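Local coordinates for protein putative oxidoreductase (Klebsiella pneumoniae subsp. pneumoniae MGH 78578, PDB 3E82) that probably acts as an NAD(P)-dependent oxidoreductase of the Gfo/Idh/MocA family, although its substrate is not established, at residues S40-E43 with E44-K47; I73-N77 with A78-P82; A255-Q258 with E259-L263; H125-R128 with W129-D132. All blocks are in the same frame, centred on the assembly; numbering follows the deposited sequence.

Contact 1 of 4, residues S40-E43 with E44-K47; sequences SRDE and EKVK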
ATOM      1  N   SER B  40     -15.613  20.958 -34.459  1.00 25.30           N
ATOM      2  CA  SER B  40     -15.295  21.983 -33.480  1.00 26.20           C
ATOM      3  C   SER B  40     -15.960  23.290 -33.894  1.00 27.72           C
ATOM      4  O   SER B  40     -16.071  23.587 -35.088  1.00 25.78           O
ATOM      5  CB  SER B  40     -13.780  22.183 -33.397  1.00 27.15           C
ATOM      6  OG  SER B  40     -13.447  23.299 -32.580  1.00 27.85           O
ATOM      7  N   ARG B  41     -16.396  24.060 -32.903  1.00 28.06           N
ATOM      8  CA  ARG B  41     -17.058  25.342 -33.129  1.00 29.98           C
ATOM      9  C   ARG B  41     -16.048  26.442 -33.432  1.00 30.34           C
ATOM     10  O   ARG B  41     -16.435  27.559 -33.786  1.00 30.71           O
ATOM     11  CB  ARG B  41     -17.869  25.750 -31.893  1.00 31.43           C
ATOM     12  CG  ARG B  41     -18.993  24.810 -31.521  1.00 33.70           C
ATOM     13  CD  ARG B  41     -20.048  24.758 -32.605  1.00 39.74           C
ATOM     14  NE  ARG B  41     -21.113  23.804 -32.289  1.00 41.91           N
ATOM     15  CZ  ARG B  41     -22.194  23.617 -33.043  1.00 43.70           C
ATOM     16  NH1 ARG B  41     -22.358  24.322 -34.159  1.00 43.30           N
ATOM     17  NH2 ARG B  41     -23.104  22.717 -32.689  1.00 42.29           N
ATOM     18  N   ASP B  42     -14.761  26.128 -33.287  1.00 29.76           N
ATOM     19  CA  ASP B  42     -13.701  27.103 -33.531  1.00 30.75           C
ATOM     20  C   ASP B  42     -12.789  26.683 -34.684  1.00 31.70           C
ATOM     21  O   ASP B  42     -11.728  26.101 -34.457  1.00 30.98           O
ATOM     22  CB  ASP B  42     -12.858  27.282 -32.270  1.00 31.53           C
ATOM     23  CG  ASP B  42     -11.888  28.441 -32.378  1.00 32.94           C
ATOM     24  OD1 ASP B  42     -11.650  28.912 -33.508  1.00 33.67           O
ATOM     25  OD2 ASP B  42     -11.356  28.875 -31.336  1.00 33.28           O
ATOM     26  N   GLU B  43     -13.195  26.995 -35.912  1.00 31.57           N
ATOM     27  CA  GLU B  43     -12.412  26.629 -37.083  1.00 33.74           C
ATOM     28  C   GLU B  43     -10.966  27.107 -37.005  1.00 33.66           C
ATOM     29  O   GLU B  43     -10.039  26.313 -37.158  1.00 33.08           O
ATOM     30  CB  GLU B  43     -13.059  27.170 -38.361  1.00 35.00           C
ATOM     31  CG  GLU B  43     -12.244  26.858 -39.605  1.00 40.36           C
ATOM     32  CD  GLU B  43     -12.910  27.308 -40.891  1.00 44.49           C
ATOM     33  OE1 GLU B  43     -13.160  28.525 -41.039  1.00 47.75           O
ATOM     34  OE2 GLU B  43     -13.177  26.442 -41.756  1.00 46.87           O
ATOM     35  N   GLU B  44     -10.778  28.400 -36.766  1.00 34.03           N
ATOM     36  CA  GLU B  44      -9.438  28.971 -36.679  1.00 36.39           C
ATOM     37  C   GLU B  44      -8.503  28.216 -35.743  1.00 35.83           C
ATOM     38  O   GLU B  44      -7.342  27.973 -36.085  1.00 35.44           O
ATOM     39  CB  GLU B  44      -9.513  30.436 -36.250  1.00 39.03           C
ATOM     40  CG  GLU B  44      -9.936  31.382 -37.367  1.00 44.94           C
ATOM     41  CD  GLU B  44     -10.201  32.793 -36.866  1.00 48.18           C
ATOM     42  OE1 GLU B  44     -11.240  33.005 -36.201  1.00 50.25           O
ATOM     43  OE2 GLU B  44      -9.370  33.688 -37.128  1.00 50.27           O
ATOM     44  N   LYS B  45      -8.994  27.849 -34.562  1.00 34.94           N
ATOM     45  CA  LYS B  45      -8.162  27.115 -33.613  1.00 33.92           C
ATOM     46  C   LYS B  45      -7.672  25.809 -34.241  1.00 33.84           C
ATOM     47  O   LYS B  45      -6.505  25.432 -34.101  1.00 31.96           O
ATOM     48  CB  LYS B  45      -8.948  26.803 -32.338  1.00 34.88           C
ATOM     49  CG  LYS B  45      -8.163  25.991 -31.321  1.00 36.38           C
ATOM     50  CD  LYS B  45      -8.979  25.702 -30.065  1.00 37.50           C
ATOM     51  CE  LYS B  45     -10.202  24.845 -30.374  1.00 38.13           C
ATOM     52  NZ  LYS B  45     -11.013  24.549 -29.156  1.00 38.98           N
ATOM     53  N   VAL B  46      -8.576  25.122 -34.931  1.00 32.65           N
ATOM     54  CA  VAL B  46      -8.240  23.864 -35.581  1.00 32.85           C
ATOM     55  C   VAL B  46      -7.272  24.111 -36.729  1.00 33.80           C
ATOM     56  O   VAL B  46      -6.176  23.542 -36.766  1.00 32.91           O
ATOM     57  CB  VAL B  46      -9.496  23.172 -36.138  1.00 32.71           C
ATOM     58  CG1 VAL B  46      -9.119  21.831 -36.764  1.00 33.70           C
ATOM     59  CG2 VAL B  46     -10.513  22.977 -35.026  1.00 30.70           C
ATOM     60  N   LYS B  47      -7.675  24.972 -37.659  1.00 33.29           N
ATOM     61  CA  LYS B  47      -6.847  25.294 -38.813  1.00 35.06           C
ATOM     62  C   LYS B  47      -5.433  25.740 -38.436  1.00 35.08           C
ATOM     63  O   LYS B  47      -4.491  25.498 -39.186  1.00 34.88           O
ATOM     64  CB  LYS B  47      -7.526  26.376 -39.663  1.00 35.91           C
ATOM     65  CG  LYS B  47      -8.832  25.941 -40.325  1.00 37.45           C
ATOM     66  CD  LYS B  47      -8.585  25.003 -41.490  1.00 40.57           C
ATOM     67  CE  LYS B  47      -9.862  24.725 -42.277  1.00 42.24           C
ATOM     68  NZ  LYS B  47      -9.595  23.869 -43.482  1.00 44.06           N
TER
HETATM   69  O   HOH W   1     -12.748  30.092 -35.449  1.00 42.23           O
HETATM   70  O   HOH W   2     -12.757  23.536 -43.002  1.00 34.15           O
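D42 and E43 pass their carbonyls to the first turn of helix 43-49. K47 N donates to E43 O at 2.8 Å, an ordinary helical bond, whereas V46 N reaches D42 O only weakly, at 3.3 Å. The turn leading in is tightened by S40, whose OG takes the backbone N-H of D42 at 3.2 Å, an ST turn. D42 is the N-cap: OD1 accepts from K45 N at 3.0 Å, nearly straight at 165°, with the donor well above the carboxylate plane. With CG anti to the backbone N (chi1 -171°), the carboxylate folds back over the helix end, where the N-H groups of the first turn and the helix dipole would probably favour its negative charge. Water 1 extends the cap, donating to OD1 and accepting from E44 N. The side chain of K45 crosses that of D42 at about a right angle; K45 CB rests 3.3 Å from D42 OD2, while the amine goes on to a weak bond with Y15 O. E43 and K47 meet by their aliphatic parts, CG to CG at 3.6 Å, and water 2 spans their charged ends, its link to K47 NZ being weak. S40 CB packs on V46 CG2 at 3.7 Å. The contact follows strand 33-39, the second strand of the Rossmann sheet in chain order, at a place where relatives often meet the adenosine ribose of the cofactor. V46 faces Y15 and V53, K47 NZ bonds to V53 O, and the backbone of S40 pairs with I56 of strand 54-56, outermost within this chain.

Contact 2 of 4, residues I73-N77 with A78-P82; sequences IASPN and ATHAP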
ATOM      1  N   ILE B  73     -14.206  10.023 -30.558  1.00 18.15           N
ATOM      2  CA  ILE B  73     -14.907  10.944 -29.672  1.00 17.80           C
ATOM      3  C   ILE B  73     -14.042  11.489 -28.543  1.00 18.79           C
ATOM      4  O   ILE B  73     -13.637  10.765 -27.628  1.00 20.13           O
ATOM      5  CB  ILE B  73     -16.158  10.261 -29.116  1.00 17.49           C
ATOM      6  CG1 ILE B  73     -17.011   9.772 -30.297  1.00 19.40           C
ATOM      7  CG2 ILE B  73     -16.940  11.218 -28.220  1.00 16.71           C
ATOM      8  CD1 ILE B  73     -18.328   9.162 -29.900  1.00 20.34           C
ATOM      9  N   ALA B  74     -13.767  12.784 -28.624  1.00 18.63           N
ATOM     10  CA  ALA B  74     -12.940  13.476 -27.645  1.00 19.05           C
ATOM     11  C   ALA B  74     -13.634  14.766 -27.199  1.00 20.02           C
ATOM     12  O   ALA B  74     -12.986  15.769 -26.914  1.00 20.10           O
ATOM     13  CB  ALA B  74     -11.580  13.799 -28.259  1.00 17.92           C
ATOM     14  N   SER B  75     -14.959  14.722 -27.162  1.00 21.77           N
ATOM     15  CA  SER B  75     -15.782  15.858 -26.749  1.00 22.99           C
ATOM     16  C   SER B  75     -16.062  15.704 -25.245  1.00 22.60           C
ATOM     17  O   SER B  75     -15.579  14.755 -24.627  1.00 22.12           O
ATOM     18  CB  SER B  75     -17.080  15.846 -27.561  1.00 22.45           C
ATOM     19  OG  SER B  75     -17.671  14.557 -27.552  1.00 22.18           O
ATOM     20  N   PRO B  76     -16.828  16.636 -24.633  1.00 22.67           N
ATOM     21  CA  PRO B  76     -17.132  16.542 -23.198  1.00 22.61           C
ATOM     22  C   PRO B  76     -17.689  15.184 -22.767  1.00 23.79           C
ATOM     23  O   PRO B  76     -18.406  14.529 -23.524  1.00 24.79           O
ATOM     24  CB  PRO B  76     -18.144  17.665 -22.985  1.00 23.12           C
ATOM     25  CG  PRO B  76     -17.687  18.711 -23.967  1.00 23.14           C
ATOM     26  CD  PRO B  76     -17.409  17.867 -25.208  1.00 23.20           C
ATOM     27  N   ASN B  77     -17.364  14.785 -21.540  1.00 25.28           N
ATOM     28  CA  ASN B  77     -17.793  13.504 -20.961  1.00 27.19           C
ATOM     29  C   ASN B  77     -19.255  13.116 -21.182  1.00 26.48           C
ATOM     30  O   ASN B  77     -19.551  11.980 -21.555  1.00 25.81           O
ATOM     31  CB  ASN B  77     -17.499  13.496 -19.454  1.00 27.56           C
ATOM     32  CG  ASN B  77     -16.033  13.246 -19.142  1.00 30.56           C
ATOM     33  OD1 ASN B  77     -15.148  13.573 -19.937  1.00 30.39           O
ATOM     34  ND2 ASN B  77     -15.768  12.671 -17.973  1.00 30.80           N
ATOM     35  N   ALA B  78     -20.166  14.052 -20.945  1.00 26.04           N
ATOM     36  CA  ALA B  78     -21.590  13.786 -21.107  1.00 25.87           C
ATOM     37  C   ALA B  78     -22.029  13.506 -22.546  1.00 25.74           C
ATOM     38  O   ALA B  78     -23.147  13.046 -22.770  1.00 24.86           O
ATOM     39  CB  ALA B  78     -22.400  14.954 -20.539  1.00 27.49           C
ATOM     40  N   THR B  79     -21.158  13.779 -23.515  1.00 24.25           N
ATOM     41  CA  THR B  79     -21.494  13.564 -24.925  1.00 25.64           C
ATOM     42  C   THR B  79     -20.999  12.223 -25.475  1.00 23.70           C
ATOM     43  O   THR B  79     -21.409  11.791 -26.553  1.00 21.63           O
ATOM     44  CB  THR B  79     -20.898  14.686 -25.823  1.00 27.89           C
ATOM     45  OG1 THR B  79     -19.476  14.535 -25.907  1.00 30.36           O
ATOM     46  CG2 THR B  79     -21.206  16.052 -25.240  1.00 30.54           C
ATOM     47  N   HIS B  80     -20.120  11.566 -24.726  1.00 21.60           N
ATOM     48  CA  HIS B  80     -19.560  10.296 -25.165  1.00 20.74           C
ATOM     49  C   HIS B  80     -20.594   9.230 -25.525  1.00 20.99           C
ATOM     50  O   HIS B  80     -20.607   8.736 -26.652  1.00 20.38           O
ATOM     51  CB  HIS B  80     -18.590   9.761 -24.104  1.00 17.92           C
ATOM     52  CG  HIS B  80     -17.347  10.588 -23.955  1.00 16.91           C
ATOM     53  ND1 HIS B  80     -16.299  10.221 -23.138  1.00 18.62           N
ATOM     54  CD2 HIS B  80     -16.988  11.768 -24.518  1.00 16.32           C
ATOM     55  CE1 HIS B  80     -15.348  11.137 -23.204  1.00 17.45           C
ATOM     56  NE2 HIS B  80     -15.741  12.088 -24.034  1.00 18.57           N
ATOM     57  N   ALA B  81     -21.465   8.883 -24.583  1.00 21.95           N
ATOM     58  CA  ALA B  81     -22.477   7.853 -24.824  1.00 22.07           C
ATOM     59  C   ALA B  81     -23.423   8.189 -25.980  1.00 23.60           C
ATOM     60  O   ALA B  81     -23.629   7.372 -26.881  1.00 24.58           O
ATOM     61  CB  ALA B  81     -23.275   7.599 -23.552  1.00 22.26           C
ATOM     62  N   PRO B  82     -24.016   9.392 -25.972  1.00 24.04           N
ATOM     63  CA  PRO B  82     -24.926   9.745 -27.065  1.00 23.23           C
ATOM     64  C   PRO B  82     -24.280   9.817 -28.452  1.00 22.79           C
ATOM     65  O   PRO B  82     -24.859   9.337 -29.424  1.00 21.84           O
ATOM     66  CB  PRO B  82     -25.522  11.079 -26.607  1.00 24.68           C
ATOM     67  CG  PRO B  82     -24.492  11.638 -25.684  1.00 26.25           C
ATOM     68  CD  PRO B  82     -24.019  10.429 -24.925  1.00 24.62           C
TER
HETATM   69  O   HOH W   3     -21.429   9.959 -21.978  1.00 18.08           O
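H80 turns its imidazole back against the loop, laying one face against N77 CA, which sits 3.9 Å from the ring centroid and almost on its normal, a CH-pi contact. The ring's edge is turned to S75: NE2 donates to S75 O at 2.7 Å, a short but bent bond (137°) whose acceptor is tilted somewhat from the ring plane. I73 slides past in the opposite sense, its CG2 3.7 Å from H80 CD2. This is the turn from strand 70-73 into helix 80-89, the first connection of a beta-alpha-beta crossover of the Rossmann fold, and H80 ties it through ND1 to P99 O, in the loop after strand 93-96, so both ring nitrogens are used and the imidazole is fixed in rotation. T79 grips the same turn from another side. Its OG1 lies between the backbone N and the carbonyl carbon (chi1 72°) and donates to P76 O at 2.6 Å, on a lone pair in the carbonyl plane, while T79 N reaches the same oxygen from above that plane at 2.9 Å. S75 OG is modelled 2.4 Å from T79 OG1, too short to be trusted in detail. Water 3 joins N77 O to A81 N.

Contact 3 of 4, residues A255-Q258 with E259-L263; sequences ADQQ and ESQLL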
ATOM      1  N   ALA B 255       7.746   7.284 -14.026  1.00 25.19           N
ATOM      2  CA  ALA B 255       6.655   6.973 -14.942  1.00 25.51           C
ATOM      3  C   ALA B 255       7.024   7.233 -16.397  1.00 24.75           C
ATOM      4  O   ALA B 255       7.973   7.959 -16.693  1.00 25.70           O
ATOM      5  CB  ALA B 255       5.422   7.790 -14.577  1.00 24.85           C
ATOM      6  N   ASP B 256       6.264   6.620 -17.300  1.00 22.79           N
ATOM      7  CA  ASP B 256       6.444   6.788 -18.736  1.00 23.13           C
ATOM      8  C   ASP B 256       6.387   8.297 -19.029  1.00 21.05           C
ATOM      9  O   ASP B 256       5.673   9.030 -18.347  1.00 21.49           O
ATOM     10  CB  ASP B 256       5.311   6.046 -19.463  1.00 21.27           C
ATOM     11  CG  ASP B 256       5.249   6.368 -20.937  1.00 20.98           C
ATOM     12  OD1 ASP B 256       5.805   5.601 -21.756  1.00 23.54           O
ATOM     13  OD2 ASP B 256       4.643   7.403 -21.272  1.00 20.39           O
ATOM     14  N   GLN B 257       7.130   8.760 -20.034  1.00 23.07           N
ATOM     15  CA  GLN B 257       7.160  10.191 -20.362  1.00 24.61           C
ATOM     16  C   GLN B 257       6.419  10.618 -21.634  1.00 24.82           C
ATOM     17  O   GLN B 257       6.561  11.763 -22.069  1.00 23.28           O
ATOM     18  CB  GLN B 257       8.613  10.686 -20.482  1.00 27.98           C
ATOM     19  CG  GLN B 257       9.370  10.093 -21.677  1.00 33.17           C
ATOM     20  CD  GLN B 257      10.554  10.946 -22.151  1.00 36.56           C
ATOM     21  OE1 GLN B 257      11.444  10.448 -22.847  1.00 37.04           O
ATOM     22  NE2 GLN B 257      10.560  12.229 -21.788  1.00 35.98           N
ATOM     23  N   GLN B 258       5.638   9.726 -22.234  1.00 23.27           N
ATOM     24  CA  GLN B 258       4.931  10.095 -23.458  1.00 25.23           C
ATOM     25  C   GLN B 258       4.014  11.290 -23.263  1.00 25.51           C
ATOM     26  O   GLN B 258       3.985  12.193 -24.100  1.00 24.17           O
ATOM     27  CB  GLN B 258       4.112   8.922 -24.000  1.00 24.17           C
ATOM     28  CG  GLN B 258       4.946   7.767 -24.481  1.00 24.59           C
ATOM     29  CD  GLN B 258       4.096   6.605 -24.924  1.00 24.86           C
ATOM     30  OE1 GLN B 258       3.353   6.699 -25.907  1.00 24.58           O
ATOM     31  NE2 GLN B 258       4.183   5.504 -24.195  1.00 21.82           N
ATOM     32  N   GLU B 259       3.266  11.307 -22.164  1.00 26.62           N
ATOM     33  CA  GLU B 259       2.362  12.422 -21.924  1.00 27.85           C
ATOM     34  C   GLU B 259       3.116  13.751 -21.873  1.00 27.55           C
ATOM     35  O   GLU B 259       2.699  14.727 -22.499  1.00 27.43           O
ATOM     36  CB  GLU B 259       1.571  12.226 -20.628  1.00 29.00           C
ATOM     37  CG  GLU B 259       0.501  13.300 -20.433  1.00 35.87           C
ATOM     38  CD  GLU B 259      -0.240  13.185 -19.112  1.00 38.35           C
ATOM     39  OE1 GLU B 259       0.398  13.355 -18.048  1.00 40.15           O
ATOM     40  OE2 GLU B 259      -1.465  12.932 -19.140  1.00 41.28           O
ATOM     41  N   SER B 260       4.224  13.789 -21.135  1.00 27.40           N
ATOM     42  CA  SER B 260       5.019  15.012 -21.023  1.00 28.07           C
ATOM     43  C   SER B 260       5.552  15.403 -22.387  1.00 27.25           C
ATOM     44  O   SER B 260       5.619  16.587 -22.724  1.00 26.50           O
ATOM     45  CB  SER B 260       6.193  14.813 -20.068  1.00 28.99           C
ATOM     46  OG  SER B 260       5.731  14.386 -18.804  1.00 33.93           O
ATOM     47  N   GLN B 261       5.947  14.404 -23.169  1.00 26.25           N
ATOM     48  CA  GLN B 261       6.451  14.674 -24.501  1.00 26.82           C
ATOM     49  C   GLN B 261       5.327  15.298 -25.343  1.00 27.43           C
ATOM     50  O   GLN B 261       5.541  16.303 -26.014  1.00 27.57           O
ATOM     51  CB  GLN B 261       6.980  13.382 -25.138  1.00 26.12           C
ATOM     52  CG  GLN B 261       8.236  12.849 -24.445  1.00 27.01           C
ATOM     53  CD  GLN B 261       8.820  11.634 -25.134  1.00 27.40           C
ATOM     54  OE1 GLN B 261       8.172  10.595 -25.239  1.00 27.14           O
ATOM     55  NE2 GLN B 261      10.056  11.758 -25.608  1.00 26.17           N
ATOM     56  N   LEU B 262       4.129  14.722 -25.284  1.00 27.63           N
ATOM     57  CA  LEU B 262       2.995  15.250 -26.042  1.00 29.06           C
ATOM     58  C   LEU B 262       2.692  16.683 -25.630  1.00 30.58           C
ATOM     59  O   LEU B 262       2.469  17.544 -26.476  1.00 31.13           O
ATOM     60  CB  LEU B 262       1.747  14.384 -25.836  1.00 26.30           C
ATOM     61  CG  LEU B 262       1.685  13.038 -26.565  1.00 26.48           C
ATOM     62  CD1 LEU B 262       0.418  12.290 -26.130  1.00 25.36           C
ATOM     63  CD2 LEU B 262       1.694  13.264 -28.092  1.00 23.57           C
ATOM     64  N   LEU B 263       2.679  16.937 -24.325  1.00 32.35           N
ATOM     65  CA  LEU B 263       2.414  18.280 -23.818  1.00 33.57           C
ATOM     66  C   LEU B 263       3.454  19.258 -24.334  1.00 33.75           C
ATOM     67  O   LEU B 263       3.158  20.427 -24.555  1.00 35.02           O
ATOM     68  CB  LEU B 263       2.429  18.294 -22.287  1.00 34.22           C
ATOM     69  CG  LEU B 263       1.236  17.642 -21.587  1.00 35.11           C
ATOM     70  CD1 LEU B 263       1.483  17.560 -20.086  1.00 37.49           C
ATOM     71  CD2 LEU B 263      -0.015  18.451 -21.882  1.00 37.45           C
TER
HETATM   72  O   HOH W   4       2.899   9.029 -20.293  1.00 28.23           O
HETATM   73  O   HOH W   5       4.696  11.532 -19.063  1.00 30.86           O
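Q261 lies back along the helix against Q257. Q261 CB sits 3.4 Å from Q258 O. Q261 CG, set anti to the carbonyl carbon (chi1 -68°), drops to 3.1 Å from Q257 O, the oxygen that also accepts from Q261 N. Q261 CD then faces Q257 CD at 3.5 Å: the two amides are stacked with their planes only 10° apart. At the tip OE1 accepts from G274 N and NE2 donates to D272 O, so this buried amide is held at both ends by the loop 272-274 and fixed in its rotation. D256 OD2 takes Q258 N at 2.7 Å, from above the carboxylate plane, and D256 OD1 takes Q258 NE2 at 2.9 Å, so one carboxylate grips both backbone and side chain of the same residue; Q258 OE1 accepts from Q299 N. Water 4 joins D256 OD2 to E259 N, and water 5 D256 O to S260 N. L262, whose N bonds to Q258 O at 2.8 Å, packs on T21 and F22 of helix 17-28 in the Rossmann domain. An Asx turn at D256, followed by the N-cap Q257, opens the short helix 258-263 of the C-terminal alpha/beta domain.

Contact 4 of 4, residues H125-R128 with W129-D132; sequences HNRR and WDSD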
ATOM      1  N   HIS B 125      -8.035   3.195 -23.982  1.00 17.39           N
ATOM      2  CA  HIS B 125      -7.206   2.749 -22.861  1.00 19.11           C
ATOM      3  C   HIS B 125      -5.840   2.704 -23.526  1.00 18.14           C
ATOM      4  O   HIS B 125      -5.401   1.680 -24.050  1.00 18.75           O
ATOM      5  CB  HIS B 125      -7.646   1.372 -22.381  1.00 17.22           C
ATOM      6  CG  HIS B 125      -8.854   1.412 -21.497  1.00 19.77           C
ATOM      7  ND1 HIS B 125      -8.868   2.083 -20.291  1.00 19.33           N
ATOM      8  CD2 HIS B 125     -10.078   0.848 -21.625  1.00 19.00           C
ATOM      9  CE1 HIS B 125     -10.047   1.927 -19.715  1.00 20.61           C
ATOM     10  NE2 HIS B 125     -10.799   1.181 -20.503  1.00 18.86           N
ATOM     11  N   ASN B 126      -5.193   3.859 -23.507  1.00 19.15           N
ATOM     12  CA  ASN B 126      -3.924   4.078 -24.175  1.00 19.16           C
ATOM     13  C   ASN B 126      -2.662   3.869 -23.355  1.00 20.80           C
ATOM     14  O   ASN B 126      -1.584   4.268 -23.792  1.00 20.58           O
ATOM     15  CB  ASN B 126      -3.924   5.510 -24.716  1.00 19.85           C
ATOM     16  CG  ASN B 126      -3.874   6.549 -23.606  1.00 21.11           C
ATOM     17  OD1 ASN B 126      -4.524   6.399 -22.569  1.00 24.52           O
ATOM     18  ND2 ASN B 126      -3.108   7.607 -23.821  1.00 21.71           N
ATOM     19  N   ARG B 127      -2.766   3.235 -22.195  1.00 20.34           N
ATOM     20  CA  ARG B 127      -1.579   3.073 -21.360  1.00 20.05           C
ATOM     21  C   ARG B 127      -0.972   1.670 -21.358  1.00 20.11           C
ATOM     22  O   ARG B 127      -0.060   1.382 -20.579  1.00 19.59           O
ATOM     23  CB  ARG B 127      -1.906   3.514 -19.925  1.00 21.46           C
ATOM     24  CG  ARG B 127      -2.668   4.851 -19.821  1.00 23.73           C
ATOM     25  CD  ARG B 127      -1.879   6.035 -20.384  1.00 26.33           C
ATOM     26  NE  ARG B 127      -0.625   6.252 -19.666  1.00 30.55           N
ATOM     27  CZ  ARG B 127      -0.513   6.914 -18.514  1.00 34.62           C
ATOM     28  NH1 ARG B 127      -1.585   7.448 -17.941  1.00 35.04           N
ATOM     29  NH2 ARG B 127       0.672   7.022 -17.923  1.00 33.23           N
ATOM     30  N   ARG B 128      -1.462   0.808 -22.246  1.00 19.59           N
ATOM     31  CA  ARG B 128      -0.974  -0.566 -22.344  1.00 18.61           C
ATOM     32  C   ARG B 128       0.378  -0.658 -23.042  1.00 19.12           C
ATOM     33  O   ARG B 128       0.980  -1.732 -23.103  1.00 20.15           O
ATOM     34  CB  ARG B 128      -1.985  -1.423 -23.106  1.00 18.17           C
ATOM     35  CG  ARG B 128      -3.364  -1.442 -22.470  1.00 17.27           C
ATOM     36  CD  ARG B 128      -4.348  -2.271 -23.284  1.00 17.59           C
ATOM     37  NE  ARG B 128      -5.619  -2.376 -22.579  1.00 14.76           N
ATOM     38  CZ  ARG B 128      -6.581  -3.245 -22.874  1.00 17.83           C
ATOM     39  NH1 ARG B 128      -6.434  -4.107 -23.878  1.00 16.00           N
ATOM     40  NH2 ARG B 128      -7.698  -3.254 -22.154  1.00 14.57           N
ATOM     41  N   TRP B 129       0.856   0.464 -23.567  1.00 18.50           N
ATOM     42  CA  TRP B 129       2.134   0.475 -24.266  1.00 19.41           C
ATOM     43  C   TRP B 129       3.144   1.440 -23.655  1.00 19.90           C
ATOM     44  O   TRP B 129       4.069   1.886 -24.325  1.00 20.43           O
ATOM     45  CB  TRP B 129       1.885   0.802 -25.738  1.00 19.87           C
ATOM     46  CG  TRP B 129       0.960  -0.207 -26.339  1.00 18.49           C
ATOM     47  CD1 TRP B 129       1.300  -1.426 -26.860  1.00 19.28           C
ATOM     48  CD2 TRP B 129      -0.468  -0.134 -26.391  1.00 18.24           C
ATOM     49  NE1 TRP B 129       0.170  -2.113 -27.233  1.00 18.03           N
ATOM     50  CE2 TRP B 129      -0.930  -1.346 -26.955  1.00 17.88           C
ATOM     51  CE3 TRP B 129      -1.404   0.836 -26.013  1.00 17.56           C
ATOM     52  CZ2 TRP B 129      -2.289  -1.613 -27.150  1.00 17.04           C
ATOM     53  CZ3 TRP B 129      -2.761   0.568 -26.209  1.00 17.95           C
ATOM     54  CH2 TRP B 129      -3.187  -0.649 -26.772  1.00 17.21           C
ATOM     55  N   ASP B 130       2.948   1.757 -22.379  1.00 20.21           N
ATOM     56  CA  ASP B 130       3.836   2.650 -21.647  1.00 20.06           C
ATOM     57  C   ASP B 130       5.144   1.936 -21.302  1.00 19.32           C
ATOM     58  O   ASP B 130       5.148   0.740 -21.010  1.00 18.87           O
ATOM     59  CB  ASP B 130       3.158   3.126 -20.361  1.00 18.11           C
ATOM     60  CG  ASP B 130       2.115   4.207 -20.612  1.00 20.74           C
ATOM     61  OD1 ASP B 130       1.776   4.445 -21.788  1.00 22.52           O
ATOM     62  OD2 ASP B 130       1.637   4.815 -19.634  1.00 20.17           O
ATOM     63  N   SER B 131       6.245   2.682 -21.333  1.00 19.03           N
ATOM     64  CA  SER B 131       7.559   2.130 -21.035  1.00 20.33           C
ATOM     65  C   SER B 131       7.588   1.420 -19.675  1.00 20.29           C
ATOM     66  O   SER B 131       8.061   0.286 -19.581  1.00 21.12           O
ATOM     67  CB  SER B 131       8.628   3.235 -21.085  1.00 18.16           C
ATOM     68  OG  SER B 131       8.373   4.261 -20.138  1.00 18.39           O
ATOM     69  N   ASP B 132       7.074   2.067 -18.630  1.00 19.64           N
ATOM     70  CA  ASP B 132       7.072   1.444 -17.305  1.00 19.64           C
ATOM     71  C   ASP B 132       6.265   0.151 -17.268  1.00 19.56           C
ATOM     72  O   ASP B 132       6.747  -0.866 -16.773  1.00 20.31           O
ATOM     73  CB  ASP B 132       6.565   2.415 -16.223  1.00 20.82           C
ATOM     74  CG  ASP B 132       5.346   3.217 -16.660  1.00 22.53           C
ATOM     75  OD1 ASP B 132       4.569   2.744 -17.520  1.00 20.83           O
ATOM     76  OD2 ASP B 132       5.164   4.323 -16.116  1.00 21.13           O
TER
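D130 OD2 receives two N-H groups from the guanidinium of R127: NE at 2.7 Å, on the syn lone pair, and NH2 more weakly at 3.0 Å. This salt bridge spans the ends of a type I beta turn, R127 to D130, on the path from strand 121-123, the last of the Rossmann sheet, into helix 131-142. R127 reaches its partner by curling: bends at chi2 and chi3 bring NE round beside the carboxylate, whose plane lies 43° from that of the guanidinium. Although D130 stands at the N-cap, its side chain makes no capping bond and instead pairs with R127. The next pair along the turn works differently. R128 lays CB over the face of the W129 six-membered ring, 3.6 Å from its centroid, a CH-pi contact, and its CD passes 4.0 Å from W129 CH2. The rest of R128 runs out extended to D186 and E322, which take NE and NH2 in salt bridges, so this buried charge is answered on two helices, 176-192 and 320-339. W129 also packs against Q301, Y302 and L305 of helix 300-310, while N126 ND2 bonds to Q299 OE1. Backbone oxygens approach the benzo side of the indole, N126 O at the edge, 4.1 Å from W129 CE3, and H125 O obliquely, 3.6 Å from W129 CZ3.

Contact 1 is a surface N-cap; contact 2 is a partly buried turn; both lie on strand-to-helix turns of the Rossmann sheet, their centres 18 Å apart without touching. The first leans on water and a carboxylate N-cap, the second on histidine and threonine bonds to backbone oxygens. Contact 4 is the buried one, built of arginine salt bridges and aromatic packing. Contact 3, partly buried, uses carboxamides and an Asx turn in the C-terminal domain. Those two meet directly: D256 N lies 2.8 Å from D132 OD2, and D256 OD1 3.0 Å from S131 N, both probable hydrogen bonds, so the D256 carboxylate probably serves the starts of helices 131-142 and 258-263, through S131 N and Q258 N.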